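Local coordinates for protein thermophilic dibenzothiophene desulfurization enzyme C (Paenibacillus sp. A11-2, PDB 5XDD) that probably catalyses the FMNH2- and oxygen-dependent oxidation of dibenzothiophene to its 5-oxide and 5,5-dioxide, as a flavin monooxygenase of the DszC family, at residues C[122-127]-C[165-170]; C[191-196]-C[218-223]; C[246-251]-C[332-337]. One frame throughout, in Å; residues are numbered along the deposited sequence.

Contact 1. Residues C[122-127]-C[165-170]; sequences WFLGNA and ADRLLV. With FMN (flavin mononucleotide), chain M.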
loop_
_atom_site.group_PDB
_atom_site.type_symbol
_atom_site.label_atom_id
_atom_site.label_comp_id
_atom_site.label_asym_id
_atom_site.label_seq_id
_atom_site.Cartn_x
_atom_site.Cartn_y
_atom_site.Cartn_z
ATOM N N TRP C 122 20.755 -11.279 -38.351
ATOM C CA TRP C 122 20.323 -9.915 -38.079
ATOM C C TRP C 122 19.827 -9.751 -36.644
ATOM O O TRP C 122 18.999 -10.534 -36.158
ATOM C CB TRP C 122 19.209 -9.504 -39.029
ATOM C CG TRP C 122 19.686 -9.125 -40.394
ATOM C CD1 TRP C 122 20.953 -9.234 -40.882
ATOM C CD2 TRP C 122 18.898 -8.576 -41.443
ATOM N NE1 TRP C 122 21.010 -8.768 -42.173
ATOM C CE2 TRP C 122 19.756 -8.366 -42.546
ATOM C CE3 TRP C 122 17.555 -8.238 -41.560
ATOM C CZ2 TRP C 122 19.306 -7.837 -43.753
ATOM C CZ3 TRP C 122 17.112 -7.721 -42.738
ATOM C CH2 TRP C 122 17.989 -7.520 -43.836
ATOM N N PHE C 123 20.319 -8.699 -35.998
ATOM C CA PHE C 123 19.852 -8.229 -34.692
ATOM C C PHE C 123 19.317 -6.822 -34.958
ATOM O O PHE C 123 20.082 -5.921 -35.309
ATOM C CB PHE C 123 21.021 -8.261 -33.677
ATOM C CG PHE C 123 20.607 -8.331 -32.219
ATOM C CD1 PHE C 123 19.484 -7.661 -31.754
ATOM C CD2 PHE C 123 21.390 -9.017 -31.309
ATOM C CE1 PHE C 123 19.138 -7.731 -30.414
ATOM C CE2 PHE C 123 21.053 -9.080 -29.963
ATOM C CZ PHE C 123 19.925 -8.459 -29.527
ATOM N N LEU C 124 17.998 -6.638 -34.857
ATOM C CA LEU C 124 17.349 -5.394 -35.250
ATOM C C LEU C 124 17.373 -4.350 -34.139
ATOM O O LEU C 124 17.304 -4.683 -32.954
ATOM C CB LEU C 124 15.895 -5.669 -35.662
ATOM C CG LEU C 124 15.651 -6.723 -36.747
ATOM C CD1 LEU C 124 14.174 -7.033 -36.921
ATOM C CD2 LEU C 124 16.274 -6.282 -38.076
ATOM N N GLY C 125 17.485 -3.073 -34.542
ATOM C CA GLY C 125 17.288 -1.942 -33.650
ATOM C C GLY C 125 16.250 -0.995 -34.242
ATOM O O GLY C 125 15.700 -1.263 -35.309
ATOM N N ASN C 126 15.998 0.117 -33.546
ATOM C CA ASN C 126 14.979 1.026 -34.071
ATOM C C ASN C 126 15.298 2.465 -33.714
ATOM O O ASN C 126 16.049 2.753 -32.784
ATOM C CB ASN C 126 13.564 0.678 -33.590
ATOM C CG ASN C 126 13.291 1.171 -32.218
ATOM O OD1 ASN C 126 12.689 2.232 -32.007
ATOM N ND2 ASN C 126 13.743 0.411 -31.262
ATOM N N ALA C 127 14.749 3.373 -34.524
ATOM C CA ALA C 127 14.880 4.816 -34.335
ATOM C C ALA C 127 13.510 5.432 -34.627
ATOM O O ALA C 127 13.171 5.697 -35.784
ATOM C CB ALA C 127 15.971 5.392 -35.235
ATOM N N ALA C 165 23.631 -2.604 -34.896
ATOM C CA ALA C 165 22.397 -3.111 -35.480
ATOM C C ALA C 165 22.608 -3.480 -36.941
ATOM O O ALA C 165 23.171 -2.708 -37.713
ATOM C CB ALA C 165 21.279 -2.084 -35.366
ATOM N N ASP C 166 22.112 -4.646 -37.317
ATOM C CA ASP C 166 22.176 -5.057 -38.716
ATOM C C ASP C 166 21.215 -4.251 -39.575
ATOM O O ASP C 166 21.528 -3.917 -40.726
ATOM C CB ASP C 166 21.878 -6.540 -38.805
ATOM C CG ASP C 166 22.936 -7.366 -38.120
ATOM O OD1 ASP C 166 24.033 -7.546 -38.715
ATOM O OD2 ASP C 166 22.667 -7.845 -37.002
ATOM N N ARG C 167 20.032 -3.943 -39.037
ATOM C CA ARG C 167 19.066 -3.058 -39.673
ATOM C C ARG C 167 18.438 -2.184 -38.593
ATOM O O ARG C 167 18.359 -2.581 -37.427
ATOM C CB ARG C 167 17.963 -3.839 -40.394
ATOM C CG ARG C 167 18.394 -4.602 -41.630
ATOM C CD ARG C 167 18.725 -3.627 -42.777
ATOM N NE ARG C 167 19.068 -4.260 -44.054
ATOM C CZ ARG C 167 20.296 -4.672 -44.374
ATOM N NH1 ARG C 167 21.296 -4.525 -43.510
ATOM N NH2 ARG C 167 20.539 -5.216 -45.565
ATOM N N LEU C 168 18.033 -0.987 -38.989
ATOM C CA LEU C 168 17.262 -0.081 -38.149
ATOM C C LEU C 168 15.864 0.018 -38.720
ATOM O O LEU C 168 15.698 0.232 -39.925
ATOM C CB LEU C 168 17.868 1.313 -38.086
ATOM C CG LEU C 168 19.258 1.437 -37.451
ATOM C CD1 LEU C 168 19.858 2.804 -37.663
ATOM C CD2 LEU C 168 19.188 1.130 -35.960
ATOM N N LEU C 169 14.878 -0.170 -37.856
ATOM C CA LEU C 169 13.499 0.211 -38.143
ATOM C C LEU C 169 13.332 1.680 -37.803
ATOM O O LEU C 169 13.466 2.074 -36.641
ATOM C CB LEU C 169 12.531 -0.667 -37.345
ATOM C CG LEU C 169 11.036 -0.323 -37.377
ATOM C CD1 LEU C 169 10.443 -0.435 -38.759
ATOM C CD2 LEU C 169 10.251 -1.229 -36.416
ATOM N N VAL C 170 13.035 2.491 -38.813
ATOM C CA VAL C 170 13.066 3.939 -38.714
ATOM C C VAL C 170 11.691 4.484 -39.081
ATOM O O VAL C 170 11.052 3.979 -40.012
ATOM C CB VAL C 170 14.148 4.522 -39.647
ATOM C CG1 VAL C 170 14.186 6.045 -39.579
ATOM C CG2 VAL C 170 15.514 3.991 -39.285
HETATM N N1 FMN M . 11.014 4.659 -27.674
HETATM C C2 FMN M . 11.071 4.187 -28.962
HETATM O O2 FMN M . 10.370 4.686 -29.840
HETATM N N3 FMN M . 11.936 3.164 -29.278
HETATM C C4 FMN M . 12.732 2.605 -28.310
HETATM O O4 FMN M . 13.473 1.672 -28.636
HETATM C C4A FMN M . 12.693 3.079 -26.991
HETATM N N5 FMN M . 13.503 2.508 -26.000
HETATM C C5A FMN M . 13.432 2.997 -24.691
HETATM C C6 FMN M . 14.229 2.433 -23.690
HETATM C C7 FMN M . 14.171 2.918 -22.375
HETATM C C7M FMN M . 15.031 2.291 -21.312
HETATM C C8 FMN M . 13.308 3.962 -22.071
HETATM C C8M FMN M . 13.195 4.520 -20.675
HETATM C C9 FMN M . 12.502 4.519 -23.061
HETATM C C9A FMN M . 12.547 4.049 -24.381
HETATM N N10 FMN M . 11.708 4.587 -25.361
HETATM C C10 FMN M . 11.816 4.120 -26.676
HETATM C "C1'" FMN M . 10.868 5.825 -25.087
HETATM C "C2'" FMN M . 9.371 5.977 -24.948
HETATM O "O2'" FMN M . 8.739 5.564 -26.166
HETATM C "C3'" FMN M . 9.117 7.476 -24.659
HETATM O "O3'" FMN M . 9.589 8.288 -25.731
HETATM C "C4'" FMN M . 9.785 8.039 -23.384
HETATM O "O4'" FMN M . 9.866 7.010 -22.404
HETATM C "C5'" FMN M . 9.042 9.273 -22.836
HETATM O "O5'" FMN M . 9.907 10.152 -22.116
HETATM P P FMN M . 9.395 11.216 -20.984
HETATM O O1P FMN M . 8.448 10.440 -20.033
HETATM O O2P FMN M . 8.654 12.366 -21.613
HETATM O O3P FMN M . 10.568 11.867 -20.263
#
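Gly125 and Ala127 bond to Arg167 and Leu169, joining strand 124-127 to strand 167-170 as a parallel pair in the buried middle-domain sheet. Three backbone bonds alternate across the tight end: Gly125 N to Arg167 O, Leu169 N to Gly125 O, and Ala127 N to Leu169 O. Gly125 keeps this side thin, since a side chain there would press on Ala165 CB. At the other end Asp166 and Arg167 are partly exposed, and side chains do most of the joining. Asp166 OD2 takes Phe123 N at 2.7 Å, 25° out of the carboxylate plane, and also pairs with Arg50. Arg167 CG sits over one face of the six-membered Trp122 ring, 3.6 Å from the centroid, a CH-pi contact. The bend at chi2 (-71°) brings the guanidinium round so that Trp122 CZ2 lies over its face, 3.4 Å from Arg167 CZ, the planes 42° apart. Arg167 NH1 closes back on Asp166 O at 2.9 Å, and Glu120 holds Trp122 NE1. An alanine in place of Trp122 would remove the ring and would probably leave the arginine chain without its platform, freer to turn. Asn126 presents both amide ends to the flavin: FMN N3 donates to OD1 at 3.0 Å, and ND2 donates to FMN O4. Those bonds set the amide's orientation and Ser128, also on OD1, helps hold it; the strand pair thus positions a group reading the isoalloxazine edge.

Contact 2. Residues C[191-196]-C[218-223]; sequences SDRAGV and SGVVVY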
loop_
_atom_site.group_PDB
_atom_site.type_symbol
_atom_site.label_atom_id
_atom_site.label_comp_id
_atom_site.label_asym_id
_atom_site.label_seq_id
_atom_site.Cartn_x
_atom_site.Cartn_y
_atom_site.Cartn_z
ATOM N N SER C 191 22.173 0.208 -40.875
ATOM C CA SER C 191 22.591 1.181 -39.881
ATOM C C SER C 191 23.823 1.946 -40.313
ATOM O O SER C 191 24.141 2.962 -39.695
ATOM C CB SER C 191 22.869 0.491 -38.549
ATOM O OG SER C 191 23.924 -0.441 -38.690
ATOM N N ASP C 192 24.529 1.480 -41.337
ATOM C CA ASP C 192 25.695 2.199 -41.829
ATOM C C ASP C 192 25.430 2.859 -43.175
ATOM O O ASP C 192 26.366 3.301 -43.829
ATOM C CB ASP C 192 26.905 1.268 -41.910
ATOM C CG ASP C 192 26.710 0.162 -42.894
ATOM O OD1 ASP C 192 25.566 0.005 -43.373
ATOM O OD2 ASP C 192 27.692 -0.550 -43.179
ATOM N N ARG C 193 24.172 2.974 -43.593
ATOM C CA ARG C 193 23.885 3.813 -44.742
ATOM C C ARG C 193 24.456 5.208 -44.540
ATOM O O ARG C 193 24.442 5.751 -43.435
ATOM C CB ARG C 193 22.386 3.919 -44.992
ATOM C CG ARG C 193 22.124 4.849 -46.190
ATOM C CD ARG C 193 20.888 4.460 -46.959
ATOM N NE ARG C 193 20.934 3.091 -47.449
ATOM C CZ ARG C 193 19.842 2.392 -47.735
ATOM N NH1 ARG C 193 18.642 2.939 -47.574
ATOM N NH2 ARG C 193 19.945 1.158 -48.141
ATOM N N ALA C 194 24.948 5.790 -45.630
ATOM C CA ALA C 194 25.439 7.154 -45.613
ATOM C C ALA C 194 24.461 8.107 -44.937
ATOM O O ALA C 194 23.278 8.153 -45.274
ATOM C CB ALA C 194 25.726 7.618 -47.058
ATOM N N GLY C 195 24.978 8.896 -43.993
ATOM C CA GLY C 195 24.192 9.902 -43.308
ATOM C C GLY C 195 23.508 9.449 -42.031
ATOM O O GLY C 195 22.911 10.293 -41.346
ATOM N N VAL C 196 23.533 8.157 -41.715
ATOM C CA VAL C 196 23.114 7.688 -40.394
ATOM C C VAL C 196 24.271 7.859 -39.410
ATOM O O VAL C 196 25.343 7.274 -39.592
ATOM C CB VAL C 196 22.672 6.215 -40.420
ATOM C CG1 VAL C 196 22.098 5.829 -39.032
ATOM C CG2 VAL C 196 21.669 5.899 -41.534
ATOM N N SER C 218 21.153 12.540 -41.696
ATOM C CA SER C 218 21.498 13.658 -42.586
ATOM C C SER C 218 21.434 13.170 -44.026
ATOM O O SER C 218 22.297 12.403 -44.464
ATOM C CB SER C 218 22.884 14.237 -42.269
ATOM O OG SER C 218 22.897 14.781 -40.953
ATOM N N GLY C 219 20.397 13.590 -44.743
ATOM C CA GLY C 219 20.255 13.198 -46.148
ATOM C C GLY C 219 20.193 11.706 -46.394
ATOM O O GLY C 219 20.702 11.226 -47.413
ATOM N N VAL C 220 19.559 10.949 -45.503
ATOM C CA VAL C 220 19.579 9.495 -45.635
ATOM C C VAL C 220 18.528 9.052 -46.649
ATOM O O VAL C 220 17.336 9.320 -46.480
ATOM C CB VAL C 220 19.354 8.819 -44.279
ATOM C CG1 VAL C 220 19.271 7.288 -44.418
ATOM C CG2 VAL C 220 20.490 9.229 -43.326
ATOM N N VAL C 221 18.964 8.307 -47.655
ATOM C CA VAL C 221 18.077 7.810 -48.696
ATOM C C VAL C 221 17.444 6.516 -48.221
ATOM O O VAL C 221 18.113 5.645 -47.640
ATOM C CB VAL C 221 18.835 7.612 -50.022
ATOM C CG1 VAL C 221 17.916 6.981 -51.094
ATOM C CG2 VAL C 221 19.338 8.938 -50.519
ATOM N N VAL C 222 16.128 6.425 -48.450
ATOM C CA VAL C 222 15.303 5.244 -48.203
ATOM C C VAL C 222 14.647 4.882 -49.528
ATOM O O VAL C 222 14.002 5.731 -50.153
ATOM C CB VAL C 222 14.242 5.505 -47.110
ATOM C CG1 VAL C 222 13.382 4.280 -46.884
ATOM C CG2 VAL C 222 14.944 5.900 -45.792
ATOM N N TYR C 223 14.831 3.694 -49.939
ATOM C CA TYR C 223 14.336 3.179 -51.202
ATOM C C TYR C 223 12.964 2.523 -51.026
ATOM O O TYR C 223 12.642 2.019 -49.938
ATOM C CB TYR C 223 15.299 2.148 -51.767
ATOM C CG TYR C 223 16.672 2.690 -52.080
ATOM C CD1 TYR C 223 16.900 3.419 -53.243
ATOM C CD2 TYR C 223 17.741 2.482 -51.206
ATOM C CE1 TYR C 223 18.164 3.934 -53.533
ATOM C CE2 TYR C 223 19.006 2.987 -51.487
ATOM C CZ TYR C 223 19.213 3.712 -52.654
ATOM O OH TYR C 223 20.469 4.204 -52.929
HETATM O O HOH W 1 22.063 7.820 -47.853
HETATM O O HOH W 2 24.055 12.230 -39.556
#
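Arg193 to Val196 form a type II beta turn, closed by Val196 N on Arg193 O, and this turn rests against the corner at Ser218-Gly219 from which strand 220-222 sets out. Ser218 N donates to Gly195 O at 2.9 Å, and Gly195 CA approaches Ser218 O at 3.3 Å. Glycine suits position 195 twice over: its phi of 91° is unfavourable for other residues, and a CB would run into Ser218 O. Val220 packs against the turn, its CG2 lying 3.3 Å from Gly195 C and 4.0 Å from Val196 CG2. Two waters finish the seam, one linking Ala194 O to Val221 N, the other linking Gly195 O with Ser218 OG. Arg193 leaves the turn with CG anti to the backbone N (chi1 178°), then bends at chi2 and chi3 so that CD passes Val220 CG1 and NH1 reaches Val221 O at 2.8 Å. That acceptor is tilted from the guanidinium plane. Tyr223 CE2 stands over one face of the guanidinium, 3.9 Å from Arg193 CZ, with the two planes 79° apart; the tyrosine thus turns its edge to the arginine's face. NH2 has a salt bridge to Glu226. The charge is therefore shared between a backbone carbonyl and a carboxylate, which probably fixes the rotation of the guanidinium and ties the turn to the end of the strand at a partly exposed surface.

Contact 3. Residues C[246-251]-C[332-337]; sequences LWTPIT and EQRGQL. With IND (indole), chain Q; SO4 (sulfate ion), chain P.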
loop_
_atom_site.group_PDB
_atom_site.type_symbol
_atom_site.label_atom_id
_atom_site.label_comp_id
_atom_site.label_asym_id
_atom_site.label_seq_id
_atom_site.Cartn_x
_atom_site.Cartn_y
_atom_site.Cartn_z
ATOM N N LEU C 246 -2.237 -5.336 -33.603
ATOM C CA LEU C 246 -1.649 -6.218 -32.602
ATOM C C LEU C 246 -0.238 -5.799 -32.188
ATOM O O LEU C 246 0.272 -6.305 -31.183
ATOM C CB LEU C 246 -1.593 -7.656 -33.124
ATOM C CG LEU C 246 -2.909 -8.378 -33.342
ATOM C CD1 LEU C 246 -2.572 -9.799 -33.726
ATOM C CD2 LEU C 246 -3.805 -8.365 -32.076
ATOM N N TRP C 247 0.407 -4.895 -32.911
ATOM C CA TRP C 247 1.797 -4.611 -32.587
ATOM C C TRP C 247 1.912 -4.085 -31.155
ATOM O O TRP C 247 2.849 -4.436 -30.425
ATOM C CB TRP C 247 2.415 -3.607 -33.579
ATOM C CG TRP C 247 3.831 -3.204 -33.176
ATOM C CD1 TRP C 247 5.004 -3.879 -33.473
ATOM C CD2 TRP C 247 4.216 -2.074 -32.391
ATOM N NE1 TRP C 247 6.066 -3.243 -32.920
ATOM C CE2 TRP C 247 5.624 -2.123 -32.256
ATOM C CE3 TRP C 247 3.512 -1.035 -31.766
ATOM C CZ2 TRP C 247 6.339 -1.184 -31.510
ATOM C CZ3 TRP C 247 4.227 -0.095 -31.031
ATOM C CH2 TRP C 247 5.632 -0.173 -30.915
ATOM N N THR C 248 0.955 -3.266 -30.735
ATOM C CA THR C 248 1.068 -2.595 -29.442
ATOM C C THR C 248 0.882 -3.568 -28.285
ATOM O O THR C 248 1.765 -3.624 -27.406
ATOM C CB THR C 248 0.102 -1.413 -29.374
ATOM O OG1 THR C 248 0.301 -0.571 -30.511
ATOM C CG2 THR C 248 0.395 -0.544 -28.112
ATOM N N PRO C 249 -0.177 -4.381 -28.232
ATOM C CA PRO C 249 -0.246 -5.355 -27.140
ATOM C C PRO C 249 0.910 -6.334 -27.138
ATOM O O PRO C 249 1.354 -6.741 -26.059
ATOM C CB PRO C 249 -1.599 -6.035 -27.360
ATOM C CG PRO C 249 -1.962 -5.714 -28.809
ATOM C CD PRO C 249 -1.392 -4.387 -29.069
ATOM N N ILE C 250 1.382 -6.768 -28.310
ATOM C CA ILE C 250 2.575 -7.610 -28.373
ATOM C C ILE C 250 3.742 -6.927 -27.674
ATOM O O ILE C 250 4.463 -7.534 -26.876
ATOM C CB ILE C 250 2.916 -7.936 -29.845
ATOM C CG1 ILE C 250 1.875 -8.929 -30.399
ATOM C CG2 ILE C 250 4.371 -8.501 -30.001
ATOM C CD1 ILE C 250 2.052 -9.272 -31.897
ATOM N N THR C 251 3.963 -5.659 -27.992
ATOM C CA THR C 251 5.155 -4.978 -27.521
ATOM C C THR C 251 5.033 -4.621 -26.034
ATOM O O THR C 251 6.000 -4.744 -25.272
ATOM C CB THR C 251 5.388 -3.749 -28.404
ATOM O OG1 THR C 251 5.702 -4.158 -29.760
ATOM C CG2 THR C 251 6.484 -2.900 -27.882
ATOM N N GLU C 332 -12.968 -5.871 -30.858
ATOM C CA GLU C 332 -13.277 -6.400 -29.535
ATOM C C GLU C 332 -12.228 -7.415 -29.084
ATOM O O GLU C 332 -11.857 -7.451 -27.906
ATOM C CB GLU C 332 -14.677 -7.018 -29.546
ATOM C CG GLU C 332 -15.798 -6.014 -29.858
ATOM C CD GLU C 332 -16.110 -5.844 -31.362
ATOM O OE1 GLU C 332 -15.182 -5.869 -32.206
ATOM O OE2 GLU C 332 -17.307 -5.680 -31.699
ATOM N N GLN C 333 -11.747 -8.255 -30.007
ATOM C CA GLN C 333 -10.649 -9.164 -29.687
ATOM C C GLN C 333 -9.350 -8.405 -29.431
ATOM O O GLN C 333 -8.613 -8.739 -28.498
ATOM C CB GLN C 333 -10.446 -10.165 -30.820
ATOM C CG GLN C 333 -11.593 -11.129 -30.971
ATOM C CD GLN C 333 -11.544 -11.866 -32.282
ATOM O OE1 GLN C 333 -11.067 -11.342 -33.290
ATOM N NE2 GLN C 333 -12.037 -13.097 -32.274
ATOM N N ARG C 334 -9.047 -7.399 -30.254
ATOM C CA ARG C 334 -7.810 -6.643 -30.070
ATOM C C ARG C 334 -7.878 -5.820 -28.794
ATOM O O ARG C 334 -6.896 -5.715 -28.052
ATOM C CB ARG C 334 -7.565 -5.735 -31.272
ATOM C CG ARG C 334 -6.241 -4.939 -31.262
ATOM C CD ARG C 334 -6.256 -3.654 -30.499
ATOM N NE ARG C 334 -4.961 -2.991 -30.647
ATOM C CZ ARG C 334 -4.534 -1.952 -29.935
ATOM N NH1 ARG C 334 -5.288 -1.422 -28.972
ATOM N NH2 ARG C 334 -3.335 -1.443 -30.181
ATOM N N GLY C 335 -9.040 -5.223 -28.540
ATOM C CA GLY C 335 -9.212 -4.413 -27.351
ATOM C C GLY C 335 -9.201 -5.230 -26.081
ATOM O O GLY C 335 -8.670 -4.789 -25.059
ATOM N N GLN C 336 -9.809 -6.412 -26.106
ATOM C CA GLN C 336 -9.715 -7.280 -24.947
ATOM C C GLN C 336 -8.267 -7.652 -24.682
ATOM O O GLN C 336 -7.826 -7.692 -23.530
ATOM C CB GLN C 336 -10.559 -8.548 -25.138
ATOM C CG GLN C 336 -11.994 -8.464 -24.651
ATOM C CD GLN C 336 -12.084 -8.452 -23.131
ATOM O OE1 GLN C 336 -11.210 -8.997 -22.433
ATOM N NE2 GLN C 336 -13.137 -7.820 -22.605
ATOM N N LEU C 337 -7.528 -7.979 -25.739
ATOM C CA LEU C 337 -6.134 -8.359 -25.573
ATOM C C LEU C 337 -5.323 -7.214 -24.984
ATOM O O LEU C 337 -4.513 -7.433 -24.078
ATOM C CB LEU C 337 -5.551 -8.780 -26.911
ATOM C CG LEU C 337 -4.042 -9.085 -26.856
ATOM C CD1 LEU C 337 -3.769 -10.337 -26.029
ATOM C CD2 LEU C 337 -3.470 -9.211 -28.227
HETATM N N1 IND Q . 9.134 1.152 -31.963
HETATM C C2 IND Q . 9.484 0.521 -30.834
HETATM C C3 IND Q . 8.955 1.259 -29.920
HETATM C C4 IND Q . 7.592 3.343 -29.582
HETATM C C5 IND Q . 6.972 4.361 -30.309
HETATM C C6 IND Q . 7.037 4.362 -31.711
HETATM C C7 IND Q . 7.719 3.335 -32.384
HETATM C C8 IND Q . 8.353 2.328 -31.682
HETATM C C9 IND Q . 8.279 2.337 -30.239
HETATM S S SO4 P . -12.355 -16.106 -30.151
HETATM O O1 SO4 P . -11.145 -16.897 -29.938
HETATM O O2 SO4 P . -13.462 -16.782 -29.487
HETATM O O3 SO4 P . -12.280 -14.758 -29.585
HETATM O O4 SO4 P . -12.606 -15.991 -31.587
#
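Two helices of the C-terminal helical region, 247-276 and 331-358, run side by side in the same direction here, their short segments 10.0 Å apart at closest approach and inclined by 23°. Pro249 and Leu246 on the first meet Leu337 and Arg334 on the second. Leu337 CD2 is the shared apolar point, 3.8 Å from Pro249 CB and 4.0 Å from Leu246 CD2, and the side chains cross at about a right angle. Leu337 CG stands anti to the backbone N (chi1 175°), which carries CG and CD2 to the proline ring. Arg334, bent at chi2, lays one face of its guanidinium against Pro249 CD, 3.7 Å from NH2; NH2 is also 3.5 Å from Thr248 CB. No hydrogen bond joins the two segments. The buried arginine is instead satisfied by Ser245 O, taken by NE, and by the C-terminal carboxylate of Ser414, salt-bridged to NH1. Ser411 O holds Thr248 OG1, drawing the chain end to the same place. On the far side of helix 247-276, Trp247 CZ2 comes within 3.6 Å of indole C2, and the ligand lies at the edge of the tryptophan ring. Helices running the same way at a shallow angle, with an apolar seam and a charged side chain fastened to the chain end, are consistent with the C-terminal helical bundle of the acyl-CoA dehydrogenase fold.

Contacts 1 and 3 are buried, whereas contact 2 lies farther from the chain's centre and is partly exposed. Contacts 1 and 2 belong to one beta region and touch directly: Ser191 OG is probably hydrogen-bonded to Ala165 O at 2.6 Å, and Leu168 CD1 packs on Val196 CG1. Contact 3 sits among the helices, its centre about 23 Å from that of contact 1 and about 33 Å from that of contact 2. Chemistry follows place: backbone bonding between strands in contact 1, a turn sealed by waters and an arginine in contact 2, side-chain packing alone between helices in contact 3. Asn126 of contact 1 and Trp247 of contact 3 both approach the indole.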